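Local coordinates for Mgp-operon protein 3 (Mycoplasma pneumoniae M129, PDB 6TM0) that takes part in cell adhesion as a membrane-anchored adhesin of Mycoplasma pneumoniae, probably by binding sialylated sugars on host cells, at residues Trp236-Pro241 and Tyr356-Gln361; Lys495-Trp500 and Gly532-Ala537; Met564-Ser569 and Thr647-Ser652; Ser702-Ala707 and Val723-Thr728. All blocks are in the same frame, centred on the assembly; numbering follows the deposited sequence.

Contact 1. Residues Trp236-Pro241 and Tyr356-Gln361; sequences WPVYEP and YLNTAQ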
loop_
_atom_site.group_PDB
_atom_site.type_symbol
_atom_site.label_atom_id
_atom_site.label_comp_id
_atom_site.label_asym_id
_atom_site.label_seq_id
_atom_site.Cartn_x
_atom_site.Cartn_y
_atom_site.Cartn_z
ATOM N N TRP A 236 -13.789 9.554 -8.503
ATOM C CA TRP A 236 -12.587 10.393 -8.444
ATOM C C TRP A 236 -12.361 11.027 -9.813
ATOM O O TRP A 236 -12.465 10.305 -10.807
ATOM C CB TRP A 236 -11.308 9.581 -8.127
ATOM C CG TRP A 236 -11.303 8.790 -6.855
ATOM C CD1 TRP A 236 -11.535 9.255 -5.592
ATOM C CD2 TRP A 236 -10.921 7.411 -6.713
ATOM N NE1 TRP A 236 -11.363 8.241 -4.676
ATOM C CE2 TRP A 236 -10.997 7.094 -5.339
ATOM C CE3 TRP A 236 -10.563 6.394 -7.622
ATOM C CZ2 TRP A 236 -10.730 5.802 -4.854
ATOM C CZ3 TRP A 236 -10.289 5.124 -7.137
ATOM C CH2 TRP A 236 -10.383 4.834 -5.772
ATOM N N PRO A 237 -11.959 12.319 -9.914
ATOM C CA PRO A 237 -11.624 12.870 -11.240
ATOM C C PRO A 237 -10.202 12.477 -11.716
ATOM O O PRO A 237 -9.337 12.146 -10.895
ATOM C CB PRO A 237 -11.776 14.376 -11.039
ATOM C CG PRO A 237 -11.466 14.594 -9.605
ATOM C CD PRO A 237 -11.757 13.323 -8.852
ATOM N N VAL A 238 -9.988 12.512 -13.063
ATOM C CA VAL A 238 -8.723 12.236 -13.778
ATOM C C VAL A 238 -7.660 13.328 -13.547
ATOM O O VAL A 238 -6.470 13.054 -13.663
ATOM C CB VAL A 238 -8.933 12.009 -15.303
ATOM C CG1 VAL A 238 -9.680 10.713 -15.581
ATOM C CG2 VAL A 238 -9.630 13.191 -15.964
ATOM N N TYR A 239 -8.115 14.568 -13.282
ATOM C CA TYR A 239 -7.344 15.794 -13.040
ATOM C C TYR A 239 -6.883 15.828 -11.610
ATOM O O TYR A 239 -7.600 15.344 -10.737
ATOM C CB TYR A 239 -8.223 17.046 -13.311
ATOM C CG TYR A 239 -8.968 16.983 -14.627
ATOM C CD1 TYR A 239 -8.301 17.156 -15.840
ATOM C CD2 TYR A 239 -10.321 16.658 -14.670
ATOM C CE1 TYR A 239 -8.965 17.032 -17.057
ATOM C CE2 TYR A 239 -11.000 16.549 -15.883
ATOM C CZ TYR A 239 -10.316 16.732 -17.077
ATOM O OH TYR A 239 -10.967 16.612 -18.284
ATOM N N GLU A 240 -5.709 16.412 -11.350
ATOM C CA GLU A 240 -5.235 16.507 -9.970
ATOM C C GLU A 240 -4.437 17.811 -9.696
ATOM O O GLU A 240 -3.715 18.280 -10.582
ATOM C CB GLU A 240 -4.484 15.238 -9.510
ATOM C CG GLU A 240 -3.185 14.917 -10.216
ATOM C CD GLU A 240 -2.289 14.050 -9.360
ATOM O OE1 GLU A 240 -1.997 14.446 -8.206
ATOM O OE2 GLU A 240 -1.883 12.968 -9.839
ATOM N N PRO A 241 -4.586 18.421 -8.484
ATOM C CA PRO A 241 -3.886 19.691 -8.207
ATOM C C PRO A 241 -2.373 19.605 -8.205
ATOM O O PRO A 241 -1.812 18.595 -7.781
ATOM C CB PRO A 241 -4.416 20.105 -6.826
ATOM C CG PRO A 241 -4.878 18.853 -6.212
ATOM C CD PRO A 241 -5.426 18.022 -7.331
ATOM N N TYR A 356 -3.955 22.190 -12.954
ATOM C CA TYR A 356 -4.106 20.739 -12.811
ATOM C C TYR A 356 -3.167 19.915 -13.695
ATOM O O TYR A 356 -2.510 20.461 -14.581
ATOM C CB TYR A 356 -5.571 20.314 -13.044
ATOM C CG TYR A 356 -6.525 20.935 -12.051
ATOM C CD1 TYR A 356 -6.631 20.441 -10.752
ATOM C CD2 TYR A 356 -7.272 22.061 -12.384
ATOM C CE1 TYR A 356 -7.464 21.047 -9.814
ATOM C CE2 TYR A 356 -8.120 22.666 -11.459
ATOM C CZ TYR A 356 -8.211 22.155 -10.174
ATOM O OH TYR A 356 -9.036 22.747 -9.258
ATOM N N LEU A 357 -3.096 18.595 -13.419
ATOM C CA LEU A 357 -2.364 17.589 -14.186
ATOM C C LEU A 357 -3.390 16.550 -14.602
ATOM O O LEU A 357 -4.134 16.064 -13.747
ATOM C CB LEU A 357 -1.297 16.874 -13.339
ATOM C CG LEU A 357 -0.030 17.620 -12.941
ATOM C CD1 LEU A 357 0.785 16.797 -11.973
ATOM C CD2 LEU A 357 0.835 17.972 -14.144
ATOM N N ASN A 358 -3.452 16.212 -15.899
ATOM C CA ASN A 358 -4.360 15.168 -16.357
ATOM C C ASN A 358 -3.590 13.867 -16.272
ATOM O O ASN A 358 -2.625 13.682 -17.015
ATOM C CB ASN A 358 -4.843 15.416 -17.780
ATOM C CG ASN A 358 -5.514 14.206 -18.391
ATOM O OD1 ASN A 358 -5.015 13.622 -19.349
ATOM N ND2 ASN A 358 -6.641 13.780 -17.833
ATOM N N THR A 359 -3.991 12.974 -15.365
ATOM C CA THR A 359 -3.275 11.716 -15.187
ATOM C C THR A 359 -4.106 10.490 -15.602
ATOM O O THR A 359 -3.929 9.414 -15.032
ATOM C CB THR A 359 -2.726 11.610 -13.757
ATOM O OG1 THR A 359 -3.795 11.826 -12.834
ATOM C CG2 THR A 359 -1.567 12.573 -13.492
ATOM N N ALA A 360 -4.957 10.633 -16.637
ATOM C CA ALA A 360 -5.802 9.544 -17.148
ATOM C C ALA A 360 -4.984 8.302 -17.546
ATOM O O ALA A 360 -5.370 7.187 -17.180
ATOM C CB ALA A 360 -6.651 10.028 -18.313
ATOM N N GLN A 361 -3.835 8.503 -18.246
ATOM C CA GLN A 361 -2.923 7.439 -18.683
ATOM C C GLN A 361 -2.290 6.679 -17.515
ATOM O O GLN A 361 -2.252 5.448 -17.561
ATOM C CB GLN A 361 -1.832 7.986 -19.615
ATOM C CG GLN A 361 -2.306 8.227 -21.043
ATOM C CD GLN A 361 -2.900 9.596 -21.257
ATOM O OE1 GLN A 361 -3.241 10.317 -20.317
ATOM N NE2 GLN A 361 -3.044 9.984 -22.514
#
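Val238 O is gripped twice by Thr359: Thr359 N donates to Val238 O at 3.0 Å and Thr359 OG1 to the same Val238 O at 3.1 Å, from opposite faces of the carbonyl plane. With chi1 at 53°, OG1 of Thr359 sits between its own N and carbonyl carbon and so turns back to the oxygen that the N-H already holds. One step on, strands 239-241 and 356-358 pair antiparallel. Glu240 N donates to Leu357 O (2.9 Å) and Leu357 N returns the bond to Glu240 O (2.9 Å), the latter in the carbonyl plane. Tyr239 and Asn358 share one face of this two-stranded sheet, Glu240 and Leu357 the other. On the first face Val238 CG2 covers the centre of the Tyr239 ring and has Asn358 ND2 at its flank, 3.6 Å away, the Val238 and Asn358 side chains lying side by side and pointing the same way; the amide plane is turned 47° from the ring. Tyr356 presents its ring edge to the Glu240-Pro241 peptide, CD1 lying 3.6 Å from Glu240 C. The second shell fixes the polar ends. The Glu240 carboxylate makes a salt bridge to Arg227 and takes hydrogen bonds from the Thr171 and Thr174 side chains, while Tyr356 OH bonds to Glu260 and its ring meets Trp256 edge-to-face on helix 253-267. A buried acid supplied with a cation and two hydroxyls would probably stay ionised, and backbone bonds, more than apolar packing, join two segments separated by more than a hundred residues.

Contact 2. Residues Lys495-Trp500 and Gly532-Ala537; sequences KTELNW and GLTQPA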
loop_
_atom_site.group_PDB
_atom_site.type_symbol
_atom_site.label_atom_id
_atom_site.label_comp_id
_atom_site.label_asym_id
_atom_site.label_seq_id
_atom_site.Cartn_x
_atom_site.Cartn_y
_atom_site.Cartn_z
ATOM N N LYS A 495 -12.048 -5.734 9.858
ATOM C CA LYS A 495 -12.415 -6.854 10.728
ATOM C C LYS A 495 -11.258 -7.841 10.925
ATOM O O LYS A 495 -11.409 -8.815 11.656
ATOM C CB LYS A 495 -13.688 -7.571 10.207
ATOM C CG LYS A 495 -14.915 -6.664 10.075
ATOM C CD LYS A 495 -16.203 -7.453 9.987
ATOM C CE LYS A 495 -17.411 -6.554 10.116
ATOM N NZ LYS A 495 -18.664 -7.235 9.686
ATOM N N THR A 496 -10.114 -7.599 10.262
ATOM C CA THR A 496 -8.934 -8.443 10.403
ATOM C C THR A 496 -7.954 -7.712 11.309
ATOM O O THR A 496 -7.323 -6.722 10.905
ATOM C CB THR A 496 -8.389 -8.918 9.044
ATOM O OG1 THR A 496 -9.450 -9.529 8.315
ATOM C CG2 THR A 496 -7.273 -9.937 9.191
ATOM N N GLU A 497 -7.910 -8.157 12.577
ATOM C CA GLU A 497 -7.054 -7.598 13.626
ATOM C C GLU A 497 -5.659 -8.221 13.569
ATOM O O GLU A 497 -5.503 -9.450 13.652
ATOM C CB GLU A 497 -7.701 -7.709 15.026
ATOM C CG GLU A 497 -7.197 -6.639 15.987
ATOM C CD GLU A 497 -7.299 -6.956 17.469
ATOM O OE1 GLU A 497 -6.779 -8.014 17.890
ATOM O OE2 GLU A 497 -7.875 -6.133 18.216
ATOM N N LEU A 498 -4.653 -7.343 13.389
ATOM C CA LEU A 498 -3.234 -7.698 13.283
ATOM C C LEU A 498 -2.457 -7.313 14.533
ATOM O O LEU A 498 -2.755 -6.306 15.177
ATOM C CB LEU A 498 -2.603 -7.008 12.063
ATOM C CG LEU A 498 -3.265 -7.282 10.727
ATOM C CD1 LEU A 498 -2.935 -6.209 9.736
ATOM C CD2 LEU A 498 -2.901 -8.661 10.202
ATOM N N ASN A 499 -1.466 -8.113 14.879
ATOM C CA ASN A 499 -0.596 -7.795 16.001
ATOM C C ASN A 499 0.415 -6.749 15.487
ATOM O O ASN A 499 1.142 -7.007 14.517
ATOM C CB ASN A 499 0.097 -9.066 16.491
ATOM C CG ASN A 499 1.354 -8.875 17.290
ATOM O OD1 ASN A 499 1.551 -7.867 17.974
ATOM N ND2 ASN A 499 2.218 -9.875 17.229
ATOM N N TRP A 500 0.435 -5.563 16.108
ATOM C CA TRP A 500 1.337 -4.502 15.650
ATOM C C TRP A 500 2.680 -4.519 16.418
ATOM O O TRP A 500 3.467 -3.583 16.316
ATOM C CB TRP A 500 0.627 -3.129 15.662
ATOM C CG TRP A 500 -0.545 -3.064 14.720
ATOM C CD1 TRP A 500 -1.717 -3.755 14.822
ATOM C CD2 TRP A 500 -0.654 -2.272 13.527
ATOM N NE1 TRP A 500 -2.536 -3.469 13.757
ATOM C CE2 TRP A 500 -1.915 -2.552 12.951
ATOM C CE3 TRP A 500 0.184 -1.338 12.895
ATOM C CZ2 TRP A 500 -2.343 -1.955 11.755
ATOM C CZ3 TRP A 500 -0.252 -0.738 11.718
ATOM C CH2 TRP A 500 -1.495 -1.057 11.155
ATOM N N GLY A 532 -16.144 0.098 16.656
ATOM C CA GLY A 532 -15.231 -0.906 17.194
ATOM C C GLY A 532 -14.559 -1.755 16.132
ATOM O O GLY A 532 -14.468 -2.976 16.290
ATOM N N LEU A 533 -14.132 -1.123 15.020
ATOM C CA LEU A 533 -13.481 -1.799 13.890
ATOM C C LEU A 533 -12.023 -1.376 13.816
ATOM O O LEU A 533 -11.704 -0.231 14.136
ATOM C CB LEU A 533 -14.204 -1.516 12.555
ATOM C CG LEU A 533 -15.674 -1.960 12.445
ATOM C CD1 LEU A 533 -16.430 -1.081 11.488
ATOM C CD2 LEU A 533 -15.790 -3.412 12.011
ATOM N N THR A 534 -11.138 -2.318 13.439
ATOM C CA THR A 534 -9.690 -2.112 13.357
ATOM C C THR A 534 -9.307 -1.453 11.987
ATOM O O THR A 534 -10.190 -1.023 11.231
ATOM C CB THR A 534 -8.936 -3.431 13.725
ATOM O OG1 THR A 534 -7.529 -3.207 13.777
ATOM C CG2 THR A 534 -9.230 -4.570 12.776
ATOM N N GLN A 535 -7.980 -1.334 11.716
ATOM C CA GLN A 535 -7.402 -0.713 10.529
ATOM C C GLN A 535 -8.051 -1.252 9.247
ATOM O O GLN A 535 -8.055 -2.471 9.013
ATOM C CB GLN A 535 -5.862 -0.826 10.540
ATOM C CG GLN A 535 -5.133 -0.202 9.333
ATOM C CD GLN A 535 -5.400 1.271 9.108
ATOM O OE1 GLN A 535 -5.567 2.063 10.040
ATOM N NE2 GLN A 535 -5.449 1.670 7.854
ATOM N N PRO A 536 -8.646 -0.348 8.432
ATOM C CA PRO A 536 -9.377 -0.803 7.238
ATOM C C PRO A 536 -8.583 -0.996 5.935
ATOM O O PRO A 536 -8.987 -1.817 5.132
ATOM C CB PRO A 536 -10.423 0.302 7.062
ATOM C CG PRO A 536 -9.669 1.543 7.468
ATOM C CD PRO A 536 -8.771 1.119 8.603
ATOM N N ALA A 537 -7.562 -0.169 5.665
ATOM C CA ALA A 537 -6.879 -0.196 4.383
ATOM C C ALA A 537 -5.380 -0.458 4.449
ATOM O O ALA A 537 -4.688 -0.046 5.397
ATOM C CB ALA A 537 -7.158 1.085 3.615
#
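Lys495 and Leu533 have their CA atoms 6.1 Å apart; the two chains stay about as close as far as Thr534 and diverge beyond it, their touching parts running 48° apart in direction. No hydrogen bond crosses between 495-500 and 532-537, so side chains carry the contact. Thr534 is at its middle: CG2 points at the strand backbone, 3.4 Å from Thr496 O and 3.8 Å from Glu497 CA, while OG1, anti to the Thr534 N (chi1 -174°), passes the Glu497 chain at 4.1 Å from CG. At one end the aliphatic part of Lys495 runs alongside Leu533, CG to CD2 3.9 Å. At the other, Gln535 CB approaches Trp500 CZ2 at 3.9 Å, the side chain crossing the indole at about a right angle. A bend at chi2 of Gln535 brings NE2 back to a lone pair of Ala537 O (3.1 Å), which ties the amide to its own loop. Helix 503-513, between the two segments in sequence, closes over them through Val509, Glu510 and Leu513, and its Lys506 makes a salt bridge to Glu497. Strand 496-498 is bonded along its edge to strand 723-732, whereas the loop is anchored by a backbone hydrogen bond between Thr534 and Ala494 and touches Ala559 of strand 549-563.

Contact 3. Residues Met564-Ser569 and Thr647-Ser652; sequences MTTDSS and TAKIAS
Met564 and Lys649 meet where antiparallel strands 549-563 and 650-654 come apart, at the fraying end of their pairing in the mixed sheet. Met564 N donates to Lys649 O at 3.1 Å, with a C=O...N angle of 175°, so the N-H arrives almost head-on. This bond continues the register of the strands, for the next backbone bonds inward join Ala651 with Tyr562. Beside it Met564 packs on the strand: CB lies 3.4 Å from Lys649 O, CG 3.8 Å from Ala651 CB, and the sulfur SD 3.9 Å from the same Ala651 methyl. The thioether then bends, and its end leads away from strand 650-654. The Lys649 chain, with kinks at chi2 and chi3, crosses Thr565 at about a right angle and brings NZ to 3.6 Å from Thr565 OG1, a loose polar approach. The acid of Asp567 stands further off, its OD2 6.9 Å from Lys649 NZ, so any attraction between the two is probably weak on this surface. Asp567 is engaged within its own loop, where Ser569 OG donates to OD1 at 2.7 Å and the Asp567 N-H bonds weakly to the hydroxyl of Thr565. The exposed run 566-569 touches a crystal neighbour, which may influence its shape. Inward, Met564 and Ala651 both rest on Asp163, just before strand 165-167, the parallel neighbour of strand 650-654. Around Ile650 the backbone is held by the side chains of Asn525 and Asn527, while the loop leads on toward strand 575-577, another partner of strand 549-563.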
loop_
_atom_site.group_PDB
_atom_site.type_symbol
_atom_site.label_atom_id
_atom_site.label_comp_id
_atom_site.label_asym_id
_atom_site.label_seq_id
_atom_site.Cartn_x
_atom_site.Cartn_y
_atom_site.Cartn_z
ATOM N N MET A 564 -17.766 16.108 10.366
ATOM C CA MET A 564 -18.980 16.182 9.549
ATOM C C MET A 564 -19.966 17.329 9.856
ATOM O O MET A 564 -20.943 17.488 9.102
ATOM C CB MET A 564 -19.715 14.855 9.639
ATOM C CG MET A 564 -19.160 13.832 8.714
ATOM S SD MET A 564 -20.478 12.850 7.996
ATOM C CE MET A 564 -21.247 14.071 6.890
ATOM N N THR A 565 -19.693 18.137 10.924
ATOM C CA THR A 565 -20.501 19.269 11.397
ATOM C C THR A 565 -21.013 20.224 10.295
ATOM O O THR A 565 -20.259 20.672 9.448
ATOM C CB THR A 565 -19.773 20.053 12.503
ATOM O OG1 THR A 565 -20.644 21.076 12.994
ATOM C CG2 THR A 565 -18.472 20.674 12.055
ATOM N N THR A 566 -22.306 20.519 10.338
ATOM C CA THR A 566 -23.027 21.441 9.458
ATOM C C THR A 566 -22.537 22.885 9.785
ATOM O O THR A 566 -22.385 23.710 8.882
ATOM C CB THR A 566 -24.554 21.267 9.746
ATOM O OG1 THR A 566 -24.899 19.876 9.704
ATOM C CG2 THR A 566 -25.460 22.068 8.793
ATOM N N ASP A 567 -22.290 23.155 11.096
ATOM C CA ASP A 567 -21.814 24.396 11.717
ATOM C C ASP A 567 -20.451 24.872 11.155
ATOM O O ASP A 567 -19.394 24.457 11.637
ATOM C CB ASP A 567 -21.745 24.185 13.246
ATOM C CG ASP A 567 -21.413 25.402 14.087
ATOM O OD1 ASP A 567 -21.695 26.532 13.638
ATOM O OD2 ASP A 567 -20.891 25.221 15.211
ATOM N N SER A 568 -20.494 25.773 10.146
ATOM C CA SER A 568 -19.322 26.360 9.472
ATOM C C SER A 568 -18.478 27.298 10.375
ATOM O O SER A 568 -17.397 27.722 9.969
ATOM C CB SER A 568 -19.733 27.058 8.176
ATOM O OG SER A 568 -20.606 28.150 8.426
ATOM N N SER A 569 -18.961 27.605 11.588
ATOM C CA SER A 569 -18.231 28.439 12.542
ATOM C C SER A 569 -17.479 27.564 13.551
ATOM O O SER A 569 -16.876 28.091 14.495
ATOM C CB SER A 569 -19.176 29.398 13.260
ATOM O OG SER A 569 -20.147 28.718 14.039
ATOM N N THR A 647 -22.352 15.363 21.281
ATOM C CA THR A 647 -22.892 15.945 20.054
ATOM C C THR A 647 -22.019 15.644 18.802
ATOM O O THR A 647 -22.555 15.648 17.692
ATOM C CB THR A 647 -23.158 17.450 20.308
ATOM O OG1 THR A 647 -24.362 17.869 19.662
ATOM C CG2 THR A 647 -21.981 18.356 19.947
ATOM N N ALA A 648 -20.704 15.359 18.996
ATOM C CA ALA A 648 -19.664 15.081 17.974
ATOM C C ALA A 648 -20.071 14.110 16.851
ATOM O O ALA A 648 -20.578 13.025 17.132
ATOM C CB ALA A 648 -18.388 14.588 18.645
ATOM N N LYS A 649 -19.833 14.514 15.583
ATOM C CA LYS A 649 -20.152 13.742 14.376
ATOM C C LYS A 649 -18.843 13.464 13.619
ATOM O O LYS A 649 -18.467 14.224 12.722
ATOM C CB LYS A 649 -21.159 14.506 13.472
ATOM C CG LYS A 649 -22.295 15.252 14.193
ATOM C CD LYS A 649 -22.680 16.571 13.483
ATOM C CE LYS A 649 -23.004 17.696 14.462
ATOM N NZ LYS A 649 -23.435 18.965 13.794
ATOM N N ILE A 650 -18.116 12.412 14.011
ATOM C CA ILE A 650 -16.839 12.096 13.357
ATOM C C ILE A 650 -16.975 10.850 12.518
ATOM O O ILE A 650 -17.215 9.767 13.059
ATOM C CB ILE A 650 -15.623 12.016 14.327
ATOM C CG1 ILE A 650 -15.568 13.230 15.325
ATOM C CG2 ILE A 650 -14.307 11.817 13.566
ATOM C CD1 ILE A 650 -15.494 14.671 14.764
ATOM N N ALA A 651 -16.839 11.013 11.190
ATOM C CA ALA A 651 -16.894 9.939 10.214
ATOM C C ALA A 651 -15.465 9.466 9.954
ATOM O O ALA A 651 -14.522 10.025 10.544
ATOM C CB ALA A 651 -17.528 10.443 8.939
ATOM N N SER A 652 -15.304 8.427 9.089
ATOM C CA SER A 652 -14.013 7.822 8.745
ATOM C C SER A 652 -13.528 8.217 7.343
ATOM O O SER A 652 -14.319 8.215 6.396
ATOM C CB SER A 652 -14.070 6.304 8.898
ATOM O OG SER A 652 -12.808 5.823 9.332
#

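Contact 4. Residues Ser702-Ala707 and Val723-Thr728; sequences SELKSA and VKWTNT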
loop_
_atom_site.group_PDB
_atom_site.type_symbol
_atom_site.label_atom_id
_atom_site.label_comp_id
_atom_site.label_asym_id
_atom_site.label_seq_id
_atom_site.Cartn_x
_atom_site.Cartn_y
_atom_site.Cartn_z
ATOM N N SER A 702 -5.247 -22.380 9.661
ATOM C CA SER A 702 -6.273 -22.175 10.691
ATOM C C SER A 702 -6.697 -20.711 10.759
ATOM O O SER A 702 -7.894 -20.445 10.923
ATOM C CB SER A 702 -5.804 -22.671 12.061
ATOM O OG SER A 702 -4.868 -23.737 11.977
ATOM N N GLU A 703 -5.727 -19.769 10.589
ATOM C CA GLU A 703 -5.982 -18.316 10.575
ATOM C C GLU A 703 -6.768 -17.933 9.313
ATOM O O GLU A 703 -7.671 -17.093 9.383
ATOM C CB GLU A 703 -4.672 -17.498 10.661
ATOM C CG GLU A 703 -4.034 -17.461 12.043
ATOM C CD GLU A 703 -3.040 -16.346 12.337
ATOM O OE1 GLU A 703 -2.403 -15.830 11.388
ATOM O OE2 GLU A 703 -2.887 -16.000 13.531
ATOM N N LEU A 704 -6.419 -18.565 8.169
ATOM C CA LEU A 704 -7.054 -18.382 6.857
ATOM C C LEU A 704 -8.486 -18.943 6.822
ATOM O O LEU A 704 -9.370 -18.309 6.242
ATOM C CB LEU A 704 -6.197 -19.000 5.740
ATOM C CG LEU A 704 -4.841 -18.335 5.476
ATOM C CD1 LEU A 704 -3.990 -19.202 4.585
ATOM C CD2 LEU A 704 -5.002 -16.943 4.877
ATOM N N LYS A 705 -8.713 -20.110 7.465
ATOM C CA LYS A 705 -10.026 -20.755 7.599
ATOM C C LYS A 705 -10.939 -19.787 8.371
ATOM O O LYS A 705 -12.062 -19.510 7.944
ATOM C CB LYS A 705 -9.871 -22.090 8.361
ATOM C CG LYS A 705 -11.163 -22.873 8.589
ATOM C CD LYS A 705 -10.943 -24.373 8.377
ATOM C CE LYS A 705 -11.534 -25.223 9.476
ATOM N NZ LYS A 705 -10.657 -25.263 10.676
ATOM N N SER A 706 -10.406 -19.238 9.476
ATOM C CA SER A 706 -11.055 -18.270 10.347
ATOM C C SER A 706 -11.406 -16.999 9.582
ATOM O O SER A 706 -12.442 -16.393 9.862
ATOM C CB SER A 706 -10.143 -17.935 11.522
ATOM O OG SER A 706 -9.777 -19.105 12.237
ATOM N N ALA A 707 -10.545 -16.593 8.624
ATOM C CA ALA A 707 -10.789 -15.418 7.792
ATOM C C ALA A 707 -11.868 -15.743 6.742
ATOM O O ALA A 707 -12.685 -14.874 6.432
ATOM C CB ALA A 707 -9.507 -14.955 7.133
ATOM N N VAL A 723 -11.264 -11.231 13.023
ATOM C CA VAL A 723 -10.235 -12.200 12.636
ATOM C C VAL A 723 -8.925 -11.814 13.322
ATOM O O VAL A 723 -8.403 -10.739 13.055
ATOM C CB VAL A 723 -10.048 -12.239 11.087
ATOM C CG1 VAL A 723 -8.877 -13.140 10.676
ATOM C CG2 VAL A 723 -11.331 -12.665 10.381
ATOM N N LYS A 724 -8.370 -12.697 14.157
ATOM C CA LYS A 724 -7.123 -12.388 14.843
ATOM C C LYS A 724 -5.889 -13.119 14.273
ATOM O O LYS A 724 -5.711 -14.331 14.481
ATOM C CB LYS A 724 -7.251 -12.609 16.355
ATOM C CG LYS A 724 -7.856 -11.423 17.116
ATOM C CD LYS A 724 -7.611 -11.546 18.628
ATOM C CE LYS A 724 -8.276 -10.467 19.444
ATOM N NZ LYS A 724 -7.709 -10.379 20.817
ATOM N N TRP A 725 -5.030 -12.345 13.561
ATOM C CA TRP A 725 -3.749 -12.779 13.000
ATOM C C TRP A 725 -2.672 -12.334 13.998
ATOM O O TRP A 725 -2.390 -11.134 14.134
ATOM C CB TRP A 725 -3.527 -12.225 11.574
ATOM C CG TRP A 725 -4.319 -12.925 10.494
ATOM C CD1 TRP A 725 -5.174 -13.979 10.649
ATOM C CD2 TRP A 725 -4.317 -12.616 9.091
ATOM N NE1 TRP A 725 -5.702 -14.345 9.435
ATOM C CE2 TRP A 725 -5.197 -13.524 8.462
ATOM C CE3 TRP A 725 -3.651 -11.657 8.301
ATOM C CZ2 TRP A 725 -5.447 -13.491 7.085
ATOM C CZ3 TRP A 725 -3.888 -11.633 6.937
ATOM C CH2 TRP A 725 -4.769 -12.546 6.340
ATOM N N THR A 726 -2.166 -13.309 14.778
ATOM C CA THR A 726 -1.230 -13.054 15.865
ATOM C C THR A 726 0.214 -12.890 15.412
ATOM O O THR A 726 0.909 -12.052 15.995
ATOM C CB THR A 726 -1.343 -14.112 17.003
ATOM O OG1 THR A 726 -0.722 -15.354 16.641
ATOM C CG2 THR A 726 -2.776 -14.339 17.473
ATOM N N ASN A 727 0.685 -13.683 14.412
ATOM C CA ASN A 727 2.095 -13.627 14.017
ATOM C C ASN A 727 2.417 -12.635 12.912
ATOM O O ASN A 727 3.001 -12.984 11.894
ATOM C CB ASN A 727 2.622 -14.995 13.698
ATOM C CG ASN A 727 2.985 -15.694 14.956
ATOM O OD1 ASN A 727 4.109 -15.573 15.440
ATOM N ND2 ASN A 727 2.020 -16.388 15.541
ATOM N N THR A 728 2.094 -11.374 13.173
ATOM C CA THR A 728 2.364 -10.220 12.323
ATOM C C THR A 728 3.085 -9.178 13.174
ATOM O O THR A 728 3.109 -9.299 14.408
ATOM C CB THR A 728 1.073 -9.647 11.679
ATOM O OG1 THR A 728 0.137 -9.239 12.674
ATOM C CG2 THR A 728 0.416 -10.609 10.720
#
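Glu703 sets its carboxylate nearly parallel to the indole plane of Trp725 (15°) but offset, beside and above the CG-CD1 edge. OE1 lies above the plane, just outside the CG-CD1 bond, 3.4 Å from CD1 and 3.6 Å from CG of Trp725. Thr726 N donates to the other oxygen, Glu703 OE2, at 3.1 Å on the syn side of the carboxylate, a bond consistent with fixing this pose. The extended Glu703 chain, its CG anti to the carbonyl carbon (chi1 -75°), spans from helix to strand to reach it. The same glutamate also meets the indole edge: Trp725 NE1 points in the ring plane at Glu703 O, a weak bond of 3.4 Å. At the benzene end of the indole the contact turns apolar. Leu704 CD2 approaches CZ2 of Trp725 at 4.1 Å, and Ala707 CB packs against Val723 CG1 at 4.0 Å, with Tyr478 of strand 477-482 touching both Ala707 and Val723. Helix 702-707 runs nearly antiparallel to strand 723-725 (158°), with an axis separation of 8.3 Å. Helix 701-712 thus lies in the connection between neighbouring antiparallel strands 693-699 and 723-732 and packs on the second of them, a strand-helix-strand connection within the mixed sheet.

How the contacts relate
Contacts 1 and 2 are buried, contact 4 is partly so, and contact 3 lies at the surface, furthest from the chain's centre. Contacts 2 and 4 are joined directly: strands 496-498 and 723-732 are parallel neighbours, with Glu497 N 2.7 Å from Val723 O. Contact 3 reaches the same mixed sheet at a remote place, its centre 36 Å from that of contact 4, whereas contact 1 belongs to a separate two-stranded sheet. Chemistry follows place: paired backbones dominate contact 1; side-chain packing with no hydrogen bond across it, contact 2; a single backbone bond with loose polar approaches, contact 3; and a glutamate bridging helix to strand, contact 4.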